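Local atomic coordinates of putative oxidoreductase (Salmonella enterica subsp. enterica serovar Typhimurium, PDB entry 3NX4), a protein that binds NADP and probably catalyses the NADPH-dependent reduction of acryloyl-CoA, as a member of the medium-chain dehydrogenase/reductase family. Residues Asp74-Leu85 and Val104-Pro113; Ser204-Trp212 and Thr251-Asn259. All coordinates share one frame; numbering follows the deposited sequence.

Interaction 1: residues Asp74-Leu85 and Val104-Pro113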
loop_
_atom_site.group_PDB
_atom_site.type_symbol
_atom_site.label_atom_id
_atom_site.label_comp_id
_atom_site.label_asym_id
_atom_site.label_seq_id
_atom_site.Cartn_x
_atom_site.Cartn_y
_atom_site.Cartn_z
ATOM N N ASP A 74 -17.915 29.706 18.146
ATOM C CA ASP A 74 -17.925 29.199 16.783
ATOM C C ASP A 74 -19.374 29.141 16.313
ATOM O O ASP A 74 -20.215 28.532 16.973
ATOM C CB ASP A 74 -17.304 27.798 16.752
ATOM C CG ASP A 74 -17.022 27.314 15.346
ATOM O OD1 ASP A 74 -17.986 27.132 14.574
ATOM O OD2 ASP A 74 -15.836 27.104 15.018
ATOM N N PRO A 75 -19.678 29.772 15.169
ATOM C CA PRO A 75 -21.080 29.824 14.733
ATOM C C PRO A 75 -21.664 28.450 14.363
ATOM O O PRO A 75 -22.877 28.339 14.193
ATOM C CB PRO A 75 -21.037 30.762 13.515
ATOM C CG PRO A 75 -19.640 30.641 13.003
ATOM C CD PRO A 75 -18.774 30.444 14.217
ATOM N N ARG A 76 -20.830 27.416 14.278
ATOM C CA ARG A 76 -21.324 26.080 13.935
ATOM C C ARG A 76 -21.804 25.279 15.151
ATOM O O ARG A 76 -22.418 24.221 15.002
ATOM C CB ARG A 76 -20.251 25.281 13.189
ATOM C CG ARG A 76 -19.838 25.875 11.855
ATOM C CD ARG A 76 -18.586 25.179 11.348
ATOM N NE ARG A 76 -17.438 25.488 12.192
ATOM C CZ ARG A 76 -16.217 24.996 12.013
ATOM N NH1 ARG A 76 -15.975 24.151 11.018
ATOM N NH2 ARG A 76 -15.239 25.344 12.837
ATOM N N PHE A 77 -21.519 25.779 16.350
ATOM C CA PHE A 77 -21.898 25.077 17.574
ATOM C C PHE A 77 -22.622 25.992 18.546
ATOM O O PHE A 77 -22.359 27.198 18.596
ATOM C CB PHE A 77 -20.670 24.431 18.223
ATOM C CG PHE A 77 -19.983 23.445 17.326
ATOM C CD1 PHE A 77 -20.386 22.126 17.296
ATOM C CD2 PHE A 77 -18.966 23.854 16.472
ATOM C CE1 PHE A 77 -19.774 21.219 16.444
ATOM C CE2 PHE A 77 -18.345 22.953 15.623
ATOM C CZ PHE A 77 -18.751 21.630 15.610
ATOM N N HIS A 78 -23.550 25.423 19.310
ATOM C CA HIS A 78 -24.359 26.225 20.221
ATOM C C HIS A 78 -24.458 25.571 21.595
ATOM O O HIS A 78 -24.223 24.365 21.742
ATOM C CB HIS A 78 -25.754 26.470 19.635
ATOM C CG HIS A 78 -26.588 25.232 19.511
ATOM N ND1 HIS A 78 -26.462 24.352 18.457
ATOM C CD2 HIS A 78 -27.563 24.731 20.306
ATOM C CE1 HIS A 78 -27.321 23.359 18.612
ATOM N NE2 HIS A 78 -28.000 23.564 19.726
ATOM N N ALA A 79 -24.796 26.367 22.603
ATOM C CA ALA A 79 -24.948 25.844 23.951
ATOM C C ALA A 79 -26.035 24.774 23.982
ATOM O O ALA A 79 -27.114 24.957 23.424
ATOM C CB ALA A 79 -25.271 26.971 24.932
ATOM N N GLY A 80 -25.746 23.658 24.637
ATOM C CA GLY A 80 -26.698 22.564 24.730
ATOM C C GLY A 80 -26.511 21.472 23.684
ATOM O O GLY A 80 -27.109 20.402 23.777
ATOM N N GLN A 81 -25.672 21.735 22.688
ATOM C CA GLN A 81 -25.467 20.792 21.593
ATOM C C GLN A 81 -24.622 19.589 22.026
ATOM O O GLN A 81 -23.619 19.759 22.714
ATOM C CB GLN A 81 -24.792 21.508 20.416
ATOM C CG GLN A 81 -24.746 20.693 19.151
ATOM C CD GLN A 81 -24.173 21.458 17.968
ATOM O OE1 GLN A 81 -24.060 22.681 17.998
ATOM N NE2 GLN A 81 -23.814 20.732 16.917
ATOM N N GLU A 82 -25.035 18.382 21.627
ATOM C CA GLU A 82 -24.237 17.173 21.845
ATOM C C GLU A 82 -23.143 17.029 20.782
ATOM O O GLU A 82 -23.424 17.101 19.581
ATOM C CB GLU A 82 -25.127 15.920 21.830
ATOM C CG GLU A 82 -26.190 15.868 22.934
ATOM C CD GLU A 82 -25.600 15.673 24.321
ATOM O OE1 GLU A 82 -24.778 14.745 24.507
ATOM O OE2 GLU A 82 -25.960 16.450 25.231
ATOM N N VAL A 83 -21.903 16.813 21.222
ATOM C CA VAL A 83 -20.765 16.695 20.304
ATOM C C VAL A 83 -19.795 15.590 20.711
ATOM O O VAL A 83 -19.819 15.101 21.842
ATOM C CB VAL A 83 -19.953 18.008 20.237
ATOM C CG1 VAL A 83 -20.814 19.146 19.695
ATOM C CG2 VAL A 83 -19.397 18.349 21.621
ATOM N N LEU A 84 -18.935 15.193 19.778
ATOM C CA LEU A 84 -17.871 14.257 20.103
ATOM C C LEU A 84 -16.574 14.751 19.489
ATOM O O LEU A 84 -16.582 15.595 18.603
ATOM C CB LEU A 84 -18.211 12.840 19.615
ATOM C CG LEU A 84 -18.295 12.563 18.108
ATOM C CD1 LEU A 84 -16.903 12.489 17.478
ATOM C CD2 LEU A 84 -19.033 11.240 17.880
ATOM N N LEU A 85 -15.456 14.234 19.974
ATOM C CA LEU A 85 -14.172 14.558 19.378
ATOM C C LEU A 85 -13.248 13.355 19.475
ATOM O O LEU A 85 -13.176 12.696 20.511
ATOM C CB LEU A 85 -13.535 15.773 20.065
ATOM C CG LEU A 85 -12.130 16.210 19.626
ATOM C CD1 LEU A 85 -11.925 17.727 19.846
ATOM C CD2 LEU A 85 -11.046 15.411 20.341
ATOM N N VAL A 104 -11.740 23.563 22.911
ATOM C CA VAL A 104 -11.147 23.164 21.641
ATOM C C VAL A 104 -11.633 24.021 20.487
ATOM O O VAL A 104 -12.554 24.824 20.631
ATOM C CB VAL A 104 -11.495 21.695 21.290
ATOM C CG1 VAL A 104 -10.931 20.742 22.334
ATOM C CG2 VAL A 104 -13.008 21.520 21.155
ATOM N N LYS A 105 -11.008 23.834 19.330
ATOM C CA LYS A 105 -11.416 24.531 18.123
ATOM C C LYS A 105 -12.645 23.852 17.559
ATOM O O LYS A 105 -12.729 22.630 17.555
ATOM C CB LYS A 105 -10.316 24.454 17.075
ATOM C CG LYS A 105 -8.996 25.069 17.473
ATOM C CD LYS A 105 -8.050 25.043 16.279
ATOM C CE LYS A 105 -6.658 25.534 16.642
ATOM N NZ LYS A 105 -5.711 25.389 15.495
ATOM N N GLY A 106 -13.583 24.638 17.048
ATOM C CA GLY A 106 -14.742 24.076 16.381
ATOM C C GLY A 106 -14.400 23.075 15.287
ATOM O O GLY A 106 -15.132 22.108 15.085
ATOM N N ASP A 107 -13.295 23.304 14.575
ATOM C CA ASP A 107 -12.880 22.414 13.489
ATOM C C ASP A 107 -12.654 20.955 13.933
ATOM O O ASP A 107 -12.713 20.043 13.113
ATOM C CB ASP A 107 -11.585 22.904 12.851
ATOM C CG ASP A 107 -11.790 24.053 11.884
ATOM O OD1 ASP A 107 -12.947 24.361 11.510
ATOM O OD2 ASP A 107 -10.759 24.630 11.484
ATOM N N TRP A 108 -12.370 20.742 15.214
ATOM C CA TRP A 108 -12.007 19.408 15.699
ATOM C C TRP A 108 -13.208 18.609 16.193
ATOM O O TRP A 108 -13.093 17.428 16.514
ATOM C CB TRP A 108 -11.004 19.523 16.843
ATOM C CG TRP A 108 -9.735 20.210 16.477
ATOM C CD1 TRP A 108 -9.260 20.465 15.216
ATOM C CD2 TRP A 108 -8.777 20.756 17.386
ATOM N NE1 TRP A 108 -8.056 21.127 15.292
ATOM C CE2 TRP A 108 -7.738 21.316 16.612
ATOM C CE3 TRP A 108 -8.697 20.828 18.784
ATOM C CZ2 TRP A 108 -6.633 21.934 17.188
ATOM C CZ3 TRP A 108 -7.599 21.439 19.354
ATOM C CH2 TRP A 108 -6.583 21.991 18.556
ATOM N N LEU A 109 -14.359 19.262 16.260
ATOM C CA LEU A 109 -15.549 18.648 16.821
ATOM C C LEU A 109 -16.382 17.989 15.740
ATOM O O LEU A 109 -16.302 18.355 14.567
ATOM C CB LEU A 109 -16.387 19.707 17.543
ATOM C CG LEU A 109 -15.831 20.212 18.878
ATOM C CD1 LEU A 109 -16.582 21.445 19.352
ATOM C CD2 LEU A 109 -15.899 19.106 19.941
ATOM N N VAL A 110 -17.171 17.006 16.149
ATOM C CA VAL A 110 -18.159 16.394 15.284
ATOM C C VAL A 110 -19.505 16.457 15.997
ATOM O O VAL A 110 -19.609 16.040 17.151
ATOM C CB VAL A 110 -17.794 14.922 15.021
ATOM C CG1 VAL A 110 -18.881 14.231 14.230
ATOM C CG2 VAL A 110 -16.458 14.837 14.302
ATOM N N ALA A 111 -20.533 16.986 15.338
ATOM C CA ALA A 111 -21.873 16.968 15.939
ATOM C C ALA A 111 -22.267 15.513 16.206
ATOM O O ALA A 111 -22.054 14.645 15.360
ATOM C CB ALA A 111 -22.883 17.641 15.029
ATOM N N LEU A 112 -22.813 15.232 17.385
ATOM C CA LEU A 112 -23.139 13.847 17.739
ATOM C C LEU A 112 -24.107 13.264 16.715
ATOM O O LEU A 112 -25.221 13.772 16.556
ATOM C CB LEU A 112 -23.754 13.778 19.138
ATOM C CG LEU A 112 -24.066 12.349 19.602
ATOM C CD1 LEU A 112 -22.781 11.571 19.810
ATOM C CD2 LEU A 112 -24.895 12.366 20.889
ATOM N N PRO A 113 -23.686 12.203 16.006
ATOM C CA PRO A 113 -24.515 11.721 14.894
ATOM C C PRO A 113 -25.888 11.286 15.383
ATOM O O PRO A 113 -25.997 10.752 16.477
ATOM C CB PRO A 113 -23.726 10.512 14.363
ATOM C CG PRO A 113 -22.323 10.748 14.798
ATOM C CD PRO A 113 -22.417 11.461 16.118
HETATM O O HOH W 1 -13.695 27.344 16.348
#
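Asp74 faces Gly106 through a bridging water, which donates to Asp74 OD2 and accepts from Gly106 N. The same carboxylate opens an Asx turn: its OD1 takes the backbone N of Arg76 on the anti lone pair and Arg76 NE on the syn one. Arg76 NH2 adds a nearly straight bond to Asp74 OD2. This NH2 is shared, for together with NH1 it also reaches Asp107 OD1. Arg76 NH2 lies 2.8 Å from Asp107 OD1, and the guanidinium and the Asp107 carboxylate planes are 89° apart. Arg76 thus ties two acids into one salt-bridge network, which probably eases the repulsion between them.

With CG anti to the carbonyl carbon (chi1 -59°), Phe77 turns its ring toward Leu109. Leu109 CD1 sits over one face in a CH-pi contact, 4.2 Å from the Phe77 centroid and 3° off the ring normal. Phe77 CZ also meets Leu109 CB at 3.6 Å.

After the type II turn from His78 to Gln81, the chain enters an antiparallel ladder. Glu82 O accepts from Leu112 N at 2.9 Å. Val83 and Ala111 form a non-hydrogen-bonded antiparallel pair, and Val83 CG2 touches Leu109 CD2. Leu84 and Val110 form the hydrogen-bonded pair, with Leu84 N 2.8 Å from Val110 O. Their side chains lie alongside each other on one face, Leu84 CD1 against Val110 CB. The other branch, Leu84 CD2, packs on Pro113 CD. Leu85 ends the segment with CD1 3.6 Å from Trp108 CB.

Both segments lie within the GroES-like domain. In its mixed sheet, strand 82-86 pairs with 64-72 and with 110-111. Leu84 and Pro113 rest on Trp279 of helix 272-285, while Val83 and Leu109 pack against strand 30-39.

Interaction 2: residues Ser204-Trp212 and Thr251-Asn259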
loop_
_atom_site.group_PDB
_atom_site.type_symbol
_atom_site.label_atom_id
_atom_site.label_comp_id
_atom_site.label_asym_id
_atom_site.label_seq_id
_atom_site.Cartn_x
_atom_site.Cartn_y
_atom_site.Cartn_z
ATOM N N SER A 204 8.605 -16.111 8.388
ATOM C CA SER A 204 7.933 -16.172 7.097
ATOM C C SER A 204 8.907 -16.075 5.921
ATOM O O SER A 204 9.991 -15.508 6.044
ATOM C CB SER A 204 6.882 -15.063 6.973
ATOM O OG SER A 204 7.486 -13.784 6.937
ATOM N N ARG A 205 8.497 -16.634 4.788
ATOM C CA ARG A 205 9.207 -16.470 3.528
ATOM C C ARG A 205 8.694 -15.177 2.868
ATOM O O ARG A 205 7.677 -14.621 3.297
ATOM C CB ARG A 205 8.926 -17.655 2.609
ATOM C CG ARG A 205 9.152 -19.015 3.225
ATOM C CD ARG A 205 10.616 -19.240 3.508
ATOM N NE ARG A 205 10.886 -20.619 3.919
ATOM C CZ ARG A 205 12.098 -21.077 4.213
ATOM N NH1 ARG A 205 13.137 -20.255 4.144
ATOM N NH2 ARG A 205 12.270 -22.344 4.577
ATOM N N PRO A 206 9.391 -14.694 1.824
ATOM C CA PRO A 206 8.913 -13.475 1.160
ATOM C C PRO A 206 7.507 -13.662 0.619
ATOM O O PRO A 206 6.711 -12.717 0.659
ATOM C CB PRO A 206 9.923 -13.277 0.030
ATOM C CG PRO A 206 11.191 -13.900 0.579
ATOM C CD PRO A 206 10.712 -15.115 1.320
ATOM N N LEU A 207 7.222 -14.861 0.115
ATOM C CA LEU A 207 5.880 -15.235 -0.329
ATOM C C LEU A 207 5.457 -16.537 0.349
ATOM O O LEU A 207 6.202 -17.519 0.336
ATOM C CB LEU A 207 5.839 -15.413 -1.857
ATOM C CG LEU A 207 5.973 -14.160 -2.731
ATOM C CD1 LEU A 207 5.892 -14.547 -4.200
ATOM C CD2 LEU A 207 4.907 -13.105 -2.383
ATOM N N GLU A 208 4.266 -16.531 0.942
ATOM C CA GLU A 208 3.667 -17.717 1.553
ATOM C C GLU A 208 2.445 -18.104 0.726
ATOM O O GLU A 208 2.135 -17.454 -0.272
ATOM C CB GLU A 208 3.222 -17.409 2.984
ATOM C CG GLU A 208 4.350 -17.017 3.940
ATOM C CD GLU A 208 5.078 -18.222 4.497
ATOM O OE1 GLU A 208 4.661 -19.357 4.183
ATOM O OE2 GLU A 208 6.065 -18.036 5.242
ATOM N N LYS A 209 1.728 -19.142 1.143
ATOM C CA LYS A 209 0.513 -19.497 0.423
ATOM C C LYS A 209 -0.495 -18.357 0.540
ATOM O O LYS A 209 -0.562 -17.683 1.568
ATOM C CB LYS A 209 -0.103 -20.802 0.934
ATOM C CG LYS A 209 -1.380 -21.175 0.185
ATOM C CD LYS A 209 -1.737 -22.646 0.320
ATOM C CE LYS A 209 -2.331 -22.969 1.678
ATOM N NZ LYS A 209 -2.883 -24.351 1.678
ATOM N N GLN A 210 -1.249 -18.133 -0.529
ATOM C CA GLN A 210 -2.231 -17.058 -0.566
ATOM C C GLN A 210 -3.440 -17.427 0.254
ATOM O O GLN A 210 -4.123 -18.394 -0.072
ATOM C CB GLN A 210 -2.660 -16.786 -2.012
ATOM C CG GLN A 210 -1.534 -16.238 -2.874
ATOM C CD GLN A 210 -1.939 -16.063 -4.334
ATOM O OE1 GLN A 210 -2.885 -15.346 -4.655
ATOM N NE2 GLN A 210 -1.231 -16.741 -5.217
ATOM N N LEU A 211 -3.705 -16.645 1.304
ATOM C CA LEU A 211 -4.812 -16.915 2.226
ATOM C C LEU A 211 -5.910 -15.844 2.279
ATOM O O LEU A 211 -7.089 -16.182 2.437
ATOM C CB LEU A 211 -4.296 -17.120 3.662
ATOM C CG LEU A 211 -3.170 -18.143 3.862
ATOM C CD1 LEU A 211 -2.709 -18.146 5.321
ATOM C CD2 LEU A 211 -3.620 -19.527 3.410
ATOM N N TRP A 212 -5.529 -14.569 2.194
ATOM C CA TRP A 212 -6.432 -13.476 2.569
ATOM C C TRP A 212 -6.783 -12.532 1.413
ATOM O O TRP A 212 -5.900 -12.087 0.701
ATOM C CB TRP A 212 -5.804 -12.619 3.679
ATOM C CG TRP A 212 -5.068 -13.390 4.722
ATOM C CD1 TRP A 212 -3.735 -13.316 5.009
ATOM C CD2 TRP A 212 -5.626 -14.353 5.630
ATOM N NE1 TRP A 212 -3.421 -14.190 6.039
ATOM C CE2 TRP A 212 -4.567 -14.833 6.437
ATOM C CE3 TRP A 212 -6.911 -14.874 5.821
ATOM C CZ2 TRP A 212 -4.759 -15.804 7.425
ATOM C CZ3 TRP A 212 -7.100 -15.838 6.825
ATOM C CH2 TRP A 212 -6.026 -16.290 7.604
ATOM N N THR A 251 9.458 -7.581 2.326
ATOM C CA THR A 251 10.109 -7.568 1.030
ATOM C C THR A 251 9.138 -6.987 0.016
ATOM O O THR A 251 7.945 -6.877 0.275
ATOM C CB THR A 251 10.533 -8.964 0.566
ATOM O OG1 THR A 251 9.390 -9.687 0.103
ATOM C CG2 THR A 251 11.203 -9.728 1.695
ATOM N N VAL A 252 9.659 -6.584 -1.128
ATOM C CA VAL A 252 8.831 -6.029 -2.178
ATOM C C VAL A 252 8.026 -7.109 -2.897
ATOM O O VAL A 252 7.169 -6.795 -3.712
ATOM C CB VAL A 252 9.680 -5.274 -3.216
ATOM C CG1 VAL A 252 10.452 -4.151 -2.559
ATOM C CG2 VAL A 252 10.619 -6.224 -3.923
HETATM N N MSE A 253 8.321 -8.378 -2.625
HETATM C CA MSE A 253 7.712 -9.471 -3.391
HETATM C C MSE A 253 6.165 -9.511 -3.422
HETATM O O MSE A 253 5.583 -9.717 -4.488
HETATM C CB MSE A 253 8.292 -10.830 -2.998
HETATM C CG MSE A 253 9.805 -10.909 -3.109
HETATM SE SE MSE A 253 10.402 -10.466 -4.930
HETATM C CE MSE A 253 10.758 -12.273 -5.570
ATOM N N PRO A 254 5.497 -9.339 -2.266
ATOM C CA PRO A 254 4.031 -9.375 -2.354
ATOM C C PRO A 254 3.515 -8.224 -3.221
ATOM O O PRO A 254 2.492 -8.337 -3.891
ATOM C CB PRO A 254 3.578 -9.169 -0.899
ATOM C CG PRO A 254 4.738 -9.632 -0.065
ATOM C CD PRO A 254 5.974 -9.267 -0.871
ATOM N N PHE A 255 4.241 -7.119 -3.208
ATOM C CA PHE A 255 3.822 -5.948 -3.968
ATOM C C PHE A 255 4.030 -6.126 -5.456
ATOM O O PHE A 255 3.109 -5.907 -6.243
ATOM C CB PHE A 255 4.536 -4.712 -3.437
ATOM C CG PHE A 255 4.305 -4.505 -1.974
ATOM C CD1 PHE A 255 3.140 -3.883 -1.527
ATOM C CD2 PHE A 255 5.206 -4.980 -1.046
ATOM C CE1 PHE A 255 2.896 -3.716 -0.164
ATOM C CE2 PHE A 255 4.975 -4.815 0.322
ATOM C CZ PHE A 255 3.814 -4.184 0.757
ATOM N N ILE A 256 5.225 -6.566 -5.846
ATOM C CA ILE A 256 5.565 -6.574 -7.260
ATOM C C ILE A 256 5.219 -7.874 -7.963
ATOM O O ILE A 256 5.194 -7.920 -9.195
ATOM C CB ILE A 256 7.045 -6.228 -7.493
ATOM C CG1 ILE A 256 7.935 -7.414 -7.120
ATOM C CG2 ILE A 256 7.413 -4.974 -6.713
ATOM C CD1 ILE A 256 9.412 -7.198 -7.460
ATOM N N LEU A 257 4.961 -8.928 -7.196
ATOM C CA LEU A 257 4.593 -10.222 -7.776
ATOM C C LEU A 257 3.101 -10.503 -7.578
ATOM O O LEU A 257 2.495 -11.254 -8.337
ATOM C CB LEU A 257 5.420 -11.361 -7.162
ATOM C CG LEU A 257 6.916 -11.386 -7.481
ATOM C CD1 LEU A 257 7.596 -12.599 -6.862
ATOM C CD2 LEU A 257 7.117 -11.375 -8.981
ATOM N N ARG A 258 2.504 -9.886 -6.572
ATOM C CA ARG A 258 1.106 -10.167 -6.283
ATOM C C ARG A 258 0.199 -8.942 -6.271
ATOM O O ARG A 258 -0.975 -9.049 -5.912
ATOM C CB ARG A 258 0.976 -10.940 -4.967
ATOM C CG ARG A 258 1.447 -12.393 -5.075
ATOM C CD ARG A 258 1.138 -13.166 -3.783
ATOM N NE ARG A 258 1.593 -14.553 -3.876
ATOM C CZ ARG A 258 1.792 -15.347 -2.831
ATOM N NH1 ARG A 258 1.567 -14.900 -1.595
ATOM N NH2 ARG A 258 2.206 -16.595 -3.023
ATOM N N ASN A 259 0.748 -7.790 -6.654
ATOM C CA ASN A 259 -0.051 -6.574 -6.804
ATOM C C ASN A 259 -0.804 -6.219 -5.519
ATOM O O ASN A 259 -1.925 -5.725 -5.555
ATOM C CB ASN A 259 -1.041 -6.739 -7.955
ATOM C CG ASN A 259 -1.298 -5.440 -8.695
ATOM O OD1 ASN A 259 -0.590 -5.106 -9.655
ATOM N ND2 ASN A 259 -2.303 -4.686 -8.242
HETATM O O HOH W 2 7.559 -10.457 1.757
HETATM O O HOH W 3 1.652 -18.278 -5.801
#
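Arg258 reaches across to the backbone of Glu208. Its NH1 and NH2 both donate end-on to Glu208 O, with Arg258 NH2 2.9 Å from that oxygen. The carbonyl oxygen lies in the guanidinium plane, and the two nitrogens come to it from opposite faces of the carbonyl plane. Both faces of the guanidinium are packed. Gln210 CG sits over the centre of one, 3.4 Å from Arg258 CZ. Leu207 CD2 lies over the other, toward the rim. The Arg258 chain is extended from CG to NE (chi2 -173°), which carries the charged group past Leu207.

Leu207 splits its branches. CD1 meets Leu257 CD1 at 3.7 Å, and CD2 rests on the backbone N of Pro254. Pro206 CB touches Thr251 OG1 at 3.6 Å, and a water links Pro206 O to the same hydroxyl.

The contact joins two connections of the Rossmann-fold half. Loop 204-212 leads from strand 194-197 to strand 212-217, and helix 253-258 precedes strand 261-264, the outermost of the parallel sheet within this chain.

Further out, Thr251 OG1 accepts from Met253 N, a capping bond in the turn that leads into the helix. Glu208 OE2 takes Arg205 N at 2.8 Å. Gln210 OE1 is held by Tyr233 N. Thr251 pairs with a strand of the second subunit, and Asn259 OD1 accepts from Asp266 N of that subunit. Ile256, on this helix, touches an NADP that is not this chain's own.

In the fold
From the N terminus the chain first builds most of the GroES-like domain, whose sheet is completed by strands 295-299 and 318-322. Interaction 1 closes there, bringing residues 104-113 back to 74-85 across 18 residues. Next comes the six-stranded parallel sheet of the nucleotide-binding half. Interaction 2 closes a longer loop of 38 residues, which includes strands 212-217 and 235-239. The contacts lie in series, so neither nests in nor crosses the other. The centres of interactions 1 and 2 are about 45 Å apart, on opposite sides of the chain's centre. Interaction 1 ties the sheet of the GroES-like domain together near helix 272-285. Interaction 2 fastens a surface loop to helix 253-258, beside the second subunit.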